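Long-range contacts in DUF3256 domain-containing protein (Porphyromonas gingivalis W83, PDB 2P3P), which is of unknown function but can bind a magnesium ion, and is probably part of a membrane-anchored DUF3256-family protein: residues R138-Y143 with A184-S189; Q144-S149 with E178-L183; P152-V157 with R169-E174. All blocks are in the same frame, centred on the assembly; numbering follows the deposited sequence.

Contact 1: R138-Y143 with A184-S189; sequences RQSYAY and AAIFLS
I186 reaches A142 at the first turn of helix 141-146 with the end of its longer branch: CD1 lies 3.3 Å from A142 CB, a close approach for two methyl carbons, and CG1 follows at 3.7 Å from the same methyl. The chi1 of 76° sets CG1 between the backbone N and the carbonyl carbon and so turns this branch, rather than CG2, onto the helix. The receiving surface is the N-terminal end of a helix: S140 occupies the N-cap, where S140 OG accepts from Y143 N at 3.1 Å with an N-H...O angle of 162°, and it also bonds to D137 O. I186 CD1 stands beside this cap.

F187 carries the aromatic part. A184 O accepts from both F187 N and L188 N, closing the turn that carries I186 and F187 and presents them to the other segment. Y143 CD1 sits over one face of the F187 ring, offset toward the rim, with F187 CE1 as its nearest atom at 3.7 Å. The centroids are 5.3 Å apart and the planes meet at 53°, an oblique pair that is neither stacked nor edge-to-face. F187 CE2 approaches the helix backbone, 3.7 Å from Y143 CA. Behind the ring, L188 CB lies over the opposite face, and F132 forms an edge-to-face pair with F187. I146 of the same helix as Y143 also touches F187.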
ATOM      1  N   ARG A 138       2.722  -8.976 -29.051  1.00  9.33           N
ATOM      2  CA  ARG A 138       1.438  -8.266 -28.999  1.00 10.22           C
ATOM      3  C   ARG A 138       0.506  -8.563 -30.164  1.00  9.51           C
ATOM      4  O   ARG A 138      -0.603  -8.008 -30.227  1.00 10.41           O
ATOM      5  CB  ARG A 138       1.686  -6.757 -28.855  1.00 10.91           C
ATOM      6  CG  ARG A 138       2.304  -6.410 -27.487  1.00 12.85           C
ATOM      7  CD  ARG A 138       3.105  -5.133 -27.476  1.00 14.24           C
ATOM      8  NE  ARG A 138       3.698  -4.944 -26.151  1.00 17.46           N
ATOM      9  CZ  ARG A 138       4.845  -5.482 -25.733  1.00 17.89           C
ATOM     10  NH1 ARG A 138       5.597  -6.279 -26.525  1.00 16.99           N
ATOM     11  NH2 ARG A 138       5.239  -5.208 -24.499  1.00 15.92           N
ATOM     12  N   GLN A 139       0.930  -9.370 -31.133  1.00 10.42           N
ATOM     13  CA  GLN A 139      -0.026  -9.842 -32.178  1.00 10.57           C
ATOM     14  C   GLN A 139      -0.334 -11.327 -32.038  1.00  9.88           C
ATOM     15  O   GLN A 139      -0.952 -11.917 -32.930  1.00 11.84           O
ATOM     16  CB  GLN A 139       0.472  -9.526 -33.585  1.00 10.77           C
ATOM     17  CG  GLN A 139       0.736  -8.038 -33.843  1.00 14.30           C
ATOM     18  CD  GLN A 139      -0.559  -7.243 -33.950  1.00 20.25           C
ATOM     19  OE1 GLN A 139      -0.749  -6.251 -33.248  1.00 23.26           O
ATOM     20  NE2 GLN A 139      -1.460  -7.685 -34.829  1.00 22.59           N
ATOM     21  N   SER A 140       0.091 -11.935 -30.945  1.00  8.99           N
ATOM     22  CA  SER A 140      -0.190 -13.361 -30.708  1.00  9.36           C
ATOM     23  C   SER A 140      -1.650 -13.594 -30.372  1.00  8.52           C
ATOM     24  O   SER A 140      -2.305 -12.724 -29.811  1.00  8.40           O
ATOM     25  CB  SER A 140       0.667 -13.954 -29.584  1.00  8.35           C
ATOM     26  OG  SER A 140       0.361 -13.429 -28.305  1.00 10.82           O
ATOM     27  N   TYR A 141      -2.146 -14.774 -30.730  1.00  7.87           N
ATOM     28  CA  TYR A 141      -3.484 -15.164 -30.396  1.00  8.55           C
ATOM     29  C   TYR A 141      -3.725 -14.995 -28.908  1.00  8.07           C
ATOM     30  O   TYR A 141      -4.730 -14.420 -28.470  1.00  7.99           O
ATOM     31  CB  TYR A 141      -3.678 -16.624 -30.821  1.00  8.82           C
ATOM     32  CG  TYR A 141      -5.120 -17.036 -30.952  1.00 10.00           C
ATOM     33  CD1 TYR A 141      -5.702 -17.205 -32.218  1.00 12.30           C
ATOM     34  CD2 TYR A 141      -5.907 -17.252 -29.817  1.00 10.52           C
ATOM     35  CE1 TYR A 141      -7.040 -17.586 -32.337  1.00 11.08           C
ATOM     36  CE2 TYR A 141      -7.227 -17.591 -29.928  1.00 10.43           C
ATOM     37  CZ  TYR A 141      -7.793 -17.765 -31.183  1.00 10.27           C
ATOM     38  OH  TYR A 141      -9.118 -18.155 -31.260  1.00 10.68           O
ATOM     39  N   ALA A 142      -2.787 -15.485 -28.108  1.00  7.25           N
ATOM     40  CA  ALA A 142      -2.947 -15.396 -26.645  1.00  8.57           C
ATOM     41  C   ALA A 142      -3.109 -13.954 -26.157  1.00  8.93           C
ATOM     42  O   ALA A 142      -3.991 -13.667 -25.375  1.00  8.27           O
ATOM     43  CB  ALA A 142      -1.781 -16.089 -25.936  1.00  8.28           C
ATOM     44  N   TYR A 143      -2.254 -13.050 -26.619  1.00  9.79           N
ATOM     45  CA  TYR A 143      -2.344 -11.670 -26.234  1.00 10.17           C
ATOM     46  C   TYR A 143      -3.650 -11.013 -26.676  1.00 10.14           C
ATOM     47  O   TYR A 143      -4.319 -10.345 -25.855  1.00 10.26           O
ATOM     48  CB  TYR A 143      -1.136 -10.872 -26.744  1.00 10.33           C
ATOM     49  CG  TYR A 143      -1.126  -9.426 -26.326  1.00 10.52           C
ATOM     50  CD1 TYR A 143      -0.412  -9.002 -25.206  1.00 10.28           C
ATOM     51  CD2 TYR A 143      -1.783  -8.468 -27.075  1.00 11.96           C
ATOM     52  CE1 TYR A 143      -0.379  -7.657 -24.861  1.00 10.95           C
ATOM     53  CE2 TYR A 143      -1.773  -7.135 -26.709  1.00 10.26           C
ATOM     54  CZ  TYR A 143      -1.042  -6.743 -25.636  1.00 10.68           C
ATOM     55  OH  TYR A 143      -1.037  -5.420 -25.333  1.00 14.89           O
ATOM     56  N   ALA A 184      -2.973 -16.351 -21.008  1.00 11.58           N
ATOM     57  CA  ALA A 184      -2.228 -15.330 -20.295  1.00 12.09           C
ATOM     58  C   ALA A 184      -0.858 -15.783 -19.798  1.00 11.97           C
ATOM     59  O   ALA A 184       0.089 -14.984 -19.731  1.00 11.92           O
ATOM     60  CB  ALA A 184      -3.098 -14.791 -19.140  1.00 12.73           C
ATOM     61  N   ALA A 185      -0.726 -17.063 -19.479  1.00 10.98           N
ATOM     62  CA  ALA A 185       0.508 -17.556 -18.858  1.00 11.89           C
ATOM     63  C   ALA A 185       1.745 -17.394 -19.756  1.00 12.27           C
ATOM     64  O   ALA A 185       2.882 -17.386 -19.250  1.00 13.49           O
ATOM     65  CB  ALA A 185       0.346 -19.043 -18.456  1.00 10.04           C
ATOM     66  N   ILE A 186       1.539 -17.327 -21.073  1.00 12.97           N
ATOM     67  CA  ILE A 186       2.659 -17.206 -22.010  1.00 12.66           C
ATOM     68  C   ILE A 186       3.285 -15.833 -21.993  1.00 12.80           C
ATOM     69  O   ILE A 186       4.410 -15.682 -22.510  1.00 12.76           O
ATOM     70  CB  ILE A 186       2.320 -17.614 -23.489  1.00 13.67           C
ATOM     71  CG1 ILE A 186       1.514 -16.565 -24.240  1.00 12.70           C
ATOM     72  CG2 ILE A 186       1.575 -18.916 -23.512  1.00 12.89           C
ATOM     73  CD1 ILE A 186       1.469 -16.788 -25.776  1.00 13.78           C
ATOM     74  N   PHE A 187       2.566 -14.834 -21.458  1.00 11.62           N
ATOM     75  CA  PHE A 187       3.068 -13.474 -21.468  1.00 11.54           C
ATOM     76  C   PHE A 187       2.901 -12.653 -20.165  1.00 10.95           C
ATOM     77  O   PHE A 187       3.666 -11.739 -19.947  1.00 12.25           O
ATOM     78  CB  PHE A 187       2.512 -12.726 -22.671  1.00 10.12           C
ATOM     79  CG  PHE A 187       1.097 -12.255 -22.511  1.00  9.98           C
ATOM     80  CD1 PHE A 187       0.826 -11.006 -21.941  1.00 10.41           C
ATOM     81  CD2 PHE A 187       0.038 -13.058 -22.921  1.00  6.80           C
ATOM     82  CE1 PHE A 187      -0.462 -10.576 -21.814  1.00 10.02           C
ATOM     83  CE2 PHE A 187      -1.258 -12.631 -22.783  1.00 11.06           C
ATOM     84  CZ  PHE A 187      -1.517 -11.417 -22.209  1.00  8.37           C
ATOM     85  N   LEU A 188       1.938 -12.989 -19.315  1.00 11.86           N
ATOM     86  CA  LEU A 188       1.674 -12.227 -18.105  1.00 12.25           C
ATOM     87  C   LEU A 188       2.252 -12.903 -16.861  1.00 12.47           C
ATOM     88  O   LEU A 188       1.800 -14.006 -16.476  1.00 13.65           O
ATOM     89  CB  LEU A 188       0.189 -12.117 -17.891  1.00 13.24           C
ATOM     90  CG  LEU A 188      -0.203 -11.175 -16.783  1.00 11.48           C
ATOM     91  CD1 LEU A 188       0.536  -9.766 -16.931  1.00 11.51           C
ATOM     92  CD2 LEU A 188      -1.762 -11.011 -16.813  1.00 13.16           C
ATOM     93  N   SER A 189       3.228 -12.260 -16.242  1.00 10.22           N
ATOM     94  CA  SER A 189       4.005 -12.890 -15.184  1.00 10.19           C
ATOM     95  C   SER A 189       3.455 -12.473 -13.838  1.00  8.79           C
ATOM     96  O   SER A 189       3.158 -11.314 -13.623  1.00  9.35           O
ATOM     97  CB  SER A 189       5.491 -12.474 -15.221  1.00 10.11           C
ATOM     98  OG  SER A 189       6.183 -12.872 -14.035  1.00  9.20           O
TER

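Contact 2: Q144-S149 with E178-L183; sequences QAIYAS and EEEKPL
A145 meets L183 methyl to methyl, A145 CB standing 3.8 Å from L183 CD1. The carbonyl of A145 serves the contact as well: a water donates to A145 O at 3.1 Å and to E180 OE2, so backbone and carboxylate are bridged at one remove.

I146, next along, is buried and supplies the apolar centre. With CG1 anti to the carbonyl carbon (chi1 -62°), its longer branch runs across to the second segment. I146 CD1 packs 3.7 Å from E180 CB and lies close to E180 CG and E180 O, while I146 CG1 rests 3.9 Å from L183 CB. Thus the aliphatic stem of the glutamate and the base of the leucine both touch the same branch, and E180 and L183, three residues apart and joined by the L183 N to E180 O bond, receive it together.

S149 belongs to a magnesium site: a magnesium ion has been observed at this serine in a structure of the protein, although none is bound to this chain. S149 OG is 3.7 Å from E180 OE2, too far for a direct hydrogen bond, and a second water closes the gap, 2.9 Å from S149 OG and donating to E180 OE1. The extended glutamate chain (chi2 173°) carries the carboxylate to both waters. E180 OE1 also accepts from A177 N, which helps to hold the carboxylate in place. An acidic group so close to the serine would probably make the surroundings attractive to a cation.

In the fold, this surface contact sets helix 141-146 and the residues after it against helix 181-184 and the residues just before it, with F187 reaching I146 from the following loop and L176 touching S149.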
ATOM      1  N   GLN A 144      -4.016 -11.182 -27.952  1.00  9.47           N
ATOM      2  CA  GLN A 144      -5.234 -10.594 -28.498  1.00 10.27           C
ATOM      3  C   GLN A 144      -6.512 -11.099 -27.811  1.00 10.59           C
ATOM      4  O   GLN A 144      -7.457 -10.298 -27.582  1.00 10.24           O
ATOM      5  CB  GLN A 144      -5.275 -10.763 -30.053  1.00 10.10           C
ATOM      6  CG  GLN A 144      -4.252  -9.824 -30.710  1.00 12.17           C
ATOM      7  CD  GLN A 144      -3.948 -10.079 -32.219  1.00 14.30           C
ATOM      8  OE1 GLN A 144      -4.231 -11.146 -32.776  1.00 17.65           O
ATOM      9  NE2 GLN A 144      -3.354  -9.060 -32.874  1.00 18.77           N
ATOM     10  N   ALA A 145      -6.515 -12.365 -27.405  1.00  9.10           N
ATOM     11  CA  ALA A 145      -7.644 -12.950 -26.704  1.00 10.70           C
ATOM     12  C   ALA A 145      -7.783 -12.405 -25.267  1.00 10.89           C
ATOM     13  O   ALA A 145      -8.898 -12.252 -24.761  1.00 12.39           O
ATOM     14  CB  ALA A 145      -7.537 -14.495 -26.706  1.00  9.95           C
ATOM     15  N   ILE A 146      -6.666 -12.115 -24.598  1.00 11.32           N
ATOM     16  CA  ILE A 146      -6.681 -11.670 -23.184  1.00 11.03           C
ATOM     17  C   ILE A 146      -6.665 -10.129 -23.059  1.00 10.34           C
ATOM     18  O   ILE A 146      -7.049  -9.606 -22.027  1.00  9.87           O
ATOM     19  CB  ILE A 146      -5.433 -12.194 -22.428  1.00 11.81           C
ATOM     20  CG1 ILE A 146      -5.407 -13.723 -22.398  1.00 12.71           C
ATOM     21  CG2 ILE A 146      -5.292 -11.555 -20.981  1.00 12.20           C
ATOM     22  CD1 ILE A 146      -6.752 -14.381 -22.045  1.00 14.67           C
ATOM     23  N   TYR A 147      -6.272  -9.430 -24.125  1.00  9.66           N
ATOM     24  CA  TYR A 147      -6.003  -7.995 -24.102  1.00 10.56           C
ATOM     25  C   TYR A 147      -7.056  -7.197 -23.326  1.00  9.55           C
ATOM     26  O   TYR A 147      -6.742  -6.430 -22.429  1.00  9.88           O
ATOM     27  CB  TYR A 147      -5.956  -7.426 -25.530  1.00 12.79           C
ATOM     28  CG  TYR A 147      -5.720  -5.952 -25.533  1.00 14.45           C
ATOM     29  CD1 TYR A 147      -4.477  -5.453 -25.172  1.00 16.67           C
ATOM     30  CD2 TYR A 147      -6.742  -5.039 -25.821  1.00 15.65           C
ATOM     31  CE1 TYR A 147      -4.221  -4.101 -25.137  1.00 16.62           C
ATOM     32  CE2 TYR A 147      -6.487  -3.662 -25.790  1.00 16.97           C
ATOM     33  CZ  TYR A 147      -5.214  -3.211 -25.437  1.00 17.00           C
ATOM     34  OH  TYR A 147      -4.896  -1.872 -25.378  1.00 19.13           O
ATOM     35  N   ALA A 148      -8.311  -7.363 -23.695  1.00  8.54           N
ATOM     36  CA  ALA A 148      -9.388  -6.590 -23.059  1.00  9.31           C
ATOM     37  C   ALA A 148      -9.585  -6.946 -21.567  1.00 10.14           C
ATOM     38  O   ALA A 148     -10.181  -6.142 -20.811  1.00 11.51           O
ATOM     39  CB  ALA A 148     -10.673  -6.734 -23.838  1.00  9.31           C
ATOM     40  N   SER A 149      -9.069  -8.101 -21.131  1.00  8.68           N
ATOM     41  CA  SER A 149      -9.147  -8.478 -19.736  1.00 10.20           C
ATOM     42  C   SER A 149      -7.981  -7.920 -18.878  1.00 10.32           C
ATOM     43  O   SER A 149      -7.972  -8.077 -17.644  1.00 11.12           O
ATOM     44  CB  SER A 149      -9.273  -9.986 -19.591  1.00 10.85           C
ATOM     45  OG  SER A 149     -10.555 -10.405 -20.011  1.00 15.93           O
ATOM     46  N   GLU A 178     -10.905 -19.504 -15.837  1.00 14.16           N
ATOM     47  CA  GLU A 178      -9.997 -20.654 -15.846  1.00 14.95           C
ATOM     48  C   GLU A 178      -9.484 -21.009 -17.247  1.00 15.04           C
ATOM     49  O   GLU A 178      -8.304 -21.372 -17.405  1.00 16.27           O
ATOM     50  CB  GLU A 178     -10.600 -21.859 -15.133  1.00 15.42           C
ATOM     51  CG  GLU A 178     -10.596 -21.699 -13.599  1.00 16.79           C
ATOM     52  CD  GLU A 178      -9.205 -21.425 -13.049  1.00 19.51           C
ATOM     53  OE1 GLU A 178      -8.259 -22.116 -13.486  1.00 22.18           O
ATOM     54  OE2 GLU A 178      -9.039 -20.506 -12.212  1.00 20.80           O
ATOM     55  N   GLU A 179     -10.335 -20.843 -18.257  1.00 14.91           N
ATOM     56  CA  GLU A 179      -9.967 -21.113 -19.660  1.00 14.68           C
ATOM     57  C   GLU A 179      -9.081 -20.014 -20.291  1.00 14.66           C
ATOM     58  O   GLU A 179      -8.538 -20.184 -21.410  1.00 12.86           O
ATOM     59  CB  GLU A 179     -11.232 -21.315 -20.507  1.00 14.82           C
ATOM     60  CG  GLU A 179     -12.074 -20.054 -20.775  1.00 14.86           C
ATOM     61  CD  GLU A 179     -13.113 -19.736 -19.681  1.00 16.95           C
ATOM     62  OE1 GLU A 179     -12.983 -20.217 -18.527  1.00 18.77           O
ATOM     63  OE2 GLU A 179     -14.086 -19.002 -19.988  1.00 17.18           O
ATOM     64  N   GLU A 180      -8.932 -18.889 -19.596  1.00 14.08           N
ATOM     65  CA  GLU A 180      -8.080 -17.801 -20.080  1.00 14.73           C
ATOM     66  C   GLU A 180      -6.681 -17.878 -19.500  1.00 14.13           C
ATOM     67  O   GLU A 180      -5.737 -17.353 -20.102  1.00 14.08           O
ATOM     68  CB  GLU A 180      -8.656 -16.446 -19.689  1.00 15.16           C
ATOM     69  CG  GLU A 180      -9.905 -16.059 -20.437  1.00 15.00           C
ATOM     70  CD  GLU A 180     -10.531 -14.791 -19.886  1.00 16.37           C
ATOM     71  OE1 GLU A 180     -10.490 -14.547 -18.661  1.00 16.02           O
ATOM     72  OE2 GLU A 180     -11.066 -14.024 -20.696  1.00 18.61           O
ATOM     73  N   LYS A 181      -6.552 -18.481 -18.321  1.00 12.63           N
ATOM     74  CA  LYS A 181      -5.278 -18.447 -17.632  1.00 13.03           C
ATOM     75  C   LYS A 181      -4.161 -19.089 -18.461  1.00 12.40           C
ATOM     76  O   LYS A 181      -3.055 -18.544 -18.519  1.00 12.19           O
ATOM     77  CB  LYS A 181      -5.369 -19.010 -16.213  1.00 12.85           C
ATOM     78  CG  LYS A 181      -6.161 -18.093 -15.259  1.00 13.55           C
ATOM     79  CD  LYS A 181      -6.302 -18.672 -13.875  1.00 12.81           C
ATOM     80  CE  LYS A 181      -7.236 -17.810 -13.025  1.00 14.24           C
ATOM     81  NZ  LYS A 181      -7.356 -18.257 -11.616  1.00 14.16           N
ATOM     82  N   PRO A 182      -4.423 -20.205 -19.138  1.00 13.37           N
ATOM     83  CA  PRO A 182      -3.335 -20.752 -19.989  1.00 12.37           C
ATOM     84  C   PRO A 182      -2.852 -19.840 -21.150  1.00 13.01           C
ATOM     85  O   PRO A 182      -1.690 -19.917 -21.534  1.00 11.15           O
ATOM     86  CB  PRO A 182      -3.910 -22.087 -20.487  1.00 13.17           C
ATOM     87  CG  PRO A 182      -4.992 -22.416 -19.491  1.00 12.94           C
ATOM     88  CD  PRO A 182      -5.595 -21.098 -19.133  1.00 12.55           C
ATOM     89  N   LEU A 183      -3.705 -18.933 -21.636  1.00 12.56           N
ATOM     90  CA  LEU A 183      -3.311 -18.021 -22.707  1.00 12.26           C
ATOM     91  C   LEU A 183      -2.462 -16.940 -22.084  1.00 12.25           C
ATOM     92  O   LEU A 183      -1.351 -16.673 -22.538  1.00 11.73           O
ATOM     93  CB  LEU A 183      -4.502 -17.384 -23.389  1.00 11.91           C
ATOM     94  CG  LEU A 183      -5.469 -18.340 -24.092  1.00 12.72           C
ATOM     95  CD1 LEU A 183      -6.704 -17.534 -24.566  1.00 13.65           C
ATOM     96  CD2 LEU A 183      -4.741 -19.060 -25.225  1.00 12.60           C
TER
HETATM   97  O   HOH W   1     -10.942 -14.277 -23.628  1.00 34.65           O
HETATM   98  O   HOH W   2     -11.466 -12.110 -17.837  1.00 36.00           O

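Contact 3: P152-V157 with R169-E174; sequences PSYMQV and RQTVTE
Strands 155-159 and 165-170 pair here as the arms of an antiparallel beta hairpin: Q156 and R169 form a hydrogen-bonded pair, with Q156 N to R169 O at 2.8 Å and R169 N to Q156 O at 2.9 Å, while M155 and Q170 form the adjoining non-hydrogen-bonded pair. Beyond the regular strands T171 N donates to Y154 O at 2.9 Å, nearly straight at 175° but from above the carbonyl plane.

Q156 and R169 lie side by side and point the same way, touching along their stems through Q156 CB and R169 CG at 3.8 Å. Their amide and guanidinium planes are turned 65° apart. A water bridges Q156 O and R169 NE. Next to them T171 CG2 packs against Q156 CB, while T171 OG1 lies 3.1 Å from Y154 CB and is hydrogen-bonded to A103 O. Selenomethionine M155 faces the other side of the sheet with Q170, its CG 4.0 Å from Q170 CA. Q170 OE1 accepts from T173 N on an in-plane lone pair, and Q170 NE2 donates to T173 OG1 and also bonds to S189 O, which fixes the buried amide's rotation. V172 CG2 meets S153 CA and Y154 N, both at 3.8 Å.

Three backbone bonds thus fix the register, while the side chains add mainly apolar touches and one water bridge.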
ATOM      1  N   PRO A 152      -9.368  -3.337 -16.060  1.00  9.44           N
ATOM      2  CA  PRO A 152      -8.560  -2.570 -15.090  1.00  8.70           C
ATOM      3  C   PRO A 152      -7.350  -3.346 -14.605  1.00  8.27           C
ATOM      4  O   PRO A 152      -7.437  -4.530 -14.316  1.00  8.07           O
ATOM      5  CB  PRO A 152      -9.549  -2.279 -13.942  1.00  9.72           C
ATOM      6  CG  PRO A 152     -10.867  -2.416 -14.555  1.00  9.90           C
ATOM      7  CD  PRO A 152     -10.736  -3.523 -15.540  1.00  9.44           C
ATOM      8  N   SER A 153      -6.209  -2.670 -14.547  1.00  7.68           N
ATOM      9  CA  SER A 153      -4.980  -3.335 -14.234  1.00  6.42           C
ATOM     10  C   SER A 153      -4.734  -3.275 -12.725  1.00  6.31           C
ATOM     11  O   SER A 153      -3.827  -2.596 -12.249  1.00  5.30           O
ATOM     12  CB  SER A 153      -3.831  -2.722 -15.012  1.00  7.08           C
ATOM     13  OG  SER A 153      -4.081  -2.782 -16.403  1.00  7.37           O
ATOM     14  N   TYR A 154      -5.489  -4.080 -11.992  1.00  5.58           N
ATOM     15  CA  TYR A 154      -5.354  -4.141 -10.532  1.00  5.19           C
ATOM     16  C   TYR A 154      -3.941  -4.518 -10.147  1.00  5.08           C
ATOM     17  O   TYR A 154      -3.315  -5.387 -10.765  1.00  4.37           O
ATOM     18  CB  TYR A 154      -6.362  -5.116  -9.916  1.00  5.32           C
ATOM     19  CG  TYR A 154      -7.799  -4.884 -10.320  1.00  5.72           C
ATOM     20  CD1 TYR A 154      -8.491  -3.798  -9.837  1.00  8.49           C
ATOM     21  CD2 TYR A 154      -8.469  -5.765 -11.171  1.00  6.83           C
ATOM     22  CE1 TYR A 154      -9.810  -3.563 -10.180  1.00  5.93           C
ATOM     23  CE2 TYR A 154      -9.807  -5.524 -11.535  1.00  7.96           C
ATOM     24  CZ  TYR A 154     -10.466  -4.431 -11.021  1.00  7.72           C
ATOM     25  OH  TYR A 154     -11.800  -4.146 -11.333  1.00  8.68           O
HETATM   26  N   MSE A 155      -3.420  -3.822  -9.149  1.00  6.30           N
HETATM   27  CA  MSE A 155      -2.099  -4.107  -8.610  1.00  5.62           C
HETATM   28  C   MSE A 155      -2.096  -3.901  -7.096  1.00  5.75           C
HETATM   29  O   MSE A 155      -2.668  -2.939  -6.559  1.00  4.75           O
HETATM   30  CB  MSE A 155      -0.996  -3.240  -9.265  1.00  5.98           C
HETATM   31  CG  MSE A 155      -0.868  -3.419 -10.779  1.00  6.50           C
HETATM   32 SE   MSE A 155       0.176  -1.981 -11.560  0.80  7.66          SE
HETATM   33  CE  MSE A 155      -0.301  -2.236 -13.488  1.00  6.46           C
ATOM     34  N   GLN A 156      -1.467  -4.841  -6.403  1.00  6.76           N
ATOM     35  CA  GLN A 156      -1.334  -4.794  -4.956  1.00  7.55           C
ATOM     36  C   GLN A 156       0.106  -4.431  -4.571  1.00  7.83           C
ATOM     37  O   GLN A 156       1.081  -5.069  -5.004  1.00  8.68           O
ATOM     38  CB  GLN A 156      -1.685  -6.167  -4.345  1.00  7.36           C
ATOM     39  CG  GLN A 156      -1.588  -6.168  -2.814  1.00  8.11           C
ATOM     40  CD  GLN A 156      -2.135  -7.435  -2.195  1.00  8.85           C
ATOM     41  OE1 GLN A 156      -2.356  -8.450  -2.894  1.00  9.86           O
ATOM     42  NE2 GLN A 156      -2.274  -7.418  -0.897  1.00  7.89           N
ATOM     43  N   VAL A 157       0.227  -3.393  -3.760  1.00  7.68           N
ATOM     44  CA  VAL A 157       1.496  -2.954  -3.257  1.00  7.30           C
ATOM     45  C   VAL A 157       1.756  -3.401  -1.811  1.00  7.47           C
ATOM     46  O   VAL A 157       0.862  -3.361  -0.980  1.00  7.63           O
ATOM     47  CB  VAL A 157       1.511  -1.437  -3.296  1.00  7.59           C
ATOM     48  CG1 VAL A 157       2.766  -0.883  -2.647  1.00  8.45           C
ATOM     49  CG2 VAL A 157       1.354  -0.941  -4.787  1.00  7.14           C
ATOM     50  N   ARG A 169       2.604  -6.210  -7.228  1.00  6.83           N
ATOM     51  CA  ARG A 169       2.218  -7.401  -7.952  1.00  7.49           C
ATOM     52  C   ARG A 169       0.933  -7.067  -8.701  1.00  8.57           C
ATOM     53  O   ARG A 169       0.047  -6.398  -8.143  1.00 10.02           O
ATOM     54  CB  ARG A 169       1.999  -8.599  -7.016  1.00  7.62           C
ATOM     55  CG  ARG A 169       0.893  -8.439  -6.014  1.00  9.80           C
ATOM     56  CD  ARG A 169       0.768  -9.597  -5.013  1.00  9.48           C
ATOM     57  NE  ARG A 169       1.993  -9.798  -4.226  1.00 12.00           N
ATOM     58  CZ  ARG A 169       2.400 -10.985  -3.762  1.00 13.53           C
ATOM     59  NH1 ARG A 169       1.688 -12.079  -3.965  1.00 15.96           N
ATOM     60  NH2 ARG A 169       3.514 -11.077  -3.070  1.00 14.99           N
ATOM     61  N   GLN A 170       0.872  -7.450  -9.974  1.00  8.57           N
ATOM     62  CA  GLN A 170      -0.388  -7.399 -10.692  1.00  8.04           C
ATOM     63  C   GLN A 170      -1.326  -8.455 -10.135  1.00  7.61           C
ATOM     64  O   GLN A 170      -0.933  -9.581  -9.816  1.00  6.58           O
ATOM     65  CB  GLN A 170      -0.229  -7.447 -12.238  1.00  7.59           C
ATOM     66  CG  GLN A 170       0.443  -8.710 -12.845  1.00  6.86           C
ATOM     67  CD  GLN A 170      -0.505  -9.887 -12.955  1.00  6.64           C
ATOM     68  OE1 GLN A 170      -1.717  -9.713 -12.901  1.00  5.89           O
ATOM     69  NE2 GLN A 170       0.042 -11.087 -13.006  1.00  6.03           N
ATOM     70  N   THR A 171      -2.582  -8.074  -9.981  1.00  8.14           N
ATOM     71  CA  THR A 171      -3.586  -9.009  -9.505  1.00  8.73           C
ATOM     72  C   THR A 171      -4.644  -9.235 -10.582  1.00  8.90           C
ATOM     73  O   THR A 171      -5.749  -9.672 -10.260  1.00  9.03           O
ATOM     74  CB  THR A 171      -4.217  -8.564  -8.177  1.00  8.59           C
ATOM     75  OG1 THR A 171      -4.731  -7.241  -8.309  1.00 10.80           O
ATOM     76  CG2 THR A 171      -3.204  -8.546  -7.014  1.00 10.34           C
ATOM     77  N   VAL A 172      -4.297  -8.968 -11.847  1.00  9.26           N
ATOM     78  CA  VAL A 172      -5.155  -9.280 -12.994  1.00  9.48           C
ATOM     79  C   VAL A 172      -5.301 -10.812 -13.210  1.00  9.68           C
ATOM     80  O   VAL A 172      -6.386 -11.326 -13.510  1.00 10.89           O
ATOM     81  CB  VAL A 172      -4.604  -8.590 -14.312  1.00  9.32           C
ATOM     82  CG1 VAL A 172      -5.400  -9.015 -15.531  1.00 10.51           C
ATOM     83  CG2 VAL A 172      -4.591  -7.070 -14.184  1.00  7.65           C
ATOM     84  N   THR A 173      -4.195 -11.535 -13.132  1.00 10.54           N
ATOM     85  CA  THR A 173      -4.234 -12.949 -13.420  1.00 11.55           C
ATOM     86  C   THR A 173      -5.311 -13.681 -12.630  1.00 12.43           C
ATOM     87  O   THR A 173      -6.053 -14.476 -13.197  1.00 14.68           O
ATOM     88  CB  THR A 173      -2.891 -13.642 -13.209  1.00 12.14           C
ATOM     89  OG1 THR A 173      -1.901 -13.039 -14.043  1.00 10.93           O
ATOM     90  CG2 THR A 173      -3.026 -15.159 -13.539  1.00  9.92           C
ATOM     91  N   GLU A 174      -5.462 -13.378 -11.349  1.00 13.38           N
ATOM     92  CA  GLU A 174      -6.529 -14.037 -10.557  1.00 13.62           C
ATOM     93  C   GLU A 174      -7.956 -13.695 -11.008  1.00 13.60           C
ATOM     94  O   GLU A 174      -8.870 -14.482 -10.783  1.00 14.72           O
ATOM     95  CB  GLU A 174      -6.345 -13.784  -9.072  1.00 14.34           C
ATOM     96  CG  GLU A 174      -6.455 -12.354  -8.648  1.00 16.09           C
ATOM     97  CD  GLU A 174      -5.845 -12.150  -7.293  1.00 15.36           C
ATOM     98  OE1 GLU A 174      -4.596 -12.015  -7.216  1.00 18.12           O
ATOM     99  OE2 GLU A 174      -6.614 -12.179  -6.295  1.00 16.62           O
TER
HETATM  100  O   HOH W   3       2.447  -6.955  -3.455  1.00 15.23           O

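From the N terminus, the chain first enters contact 1 at 138-143 and continues along the same helix into contact 2 at 144-149. It then reaches the strand of contact 3, whose loop, closed by 169-174, is the shortest and innermost. The return through 178-183 closes contact 2 around it, and 184-189 closes contact 1 outermost, so the three loops nest without crossing. Contacts 1 and 2 join helix 141-146 to helix 181-184 and its following loop; contact 3 pairs two strands of the four-stranded sheet. The three contacts also touch one another: S189 O probably accepts from Q170 NE2, K181 CE packs on T173 O, and V172 CG1 on S149 O.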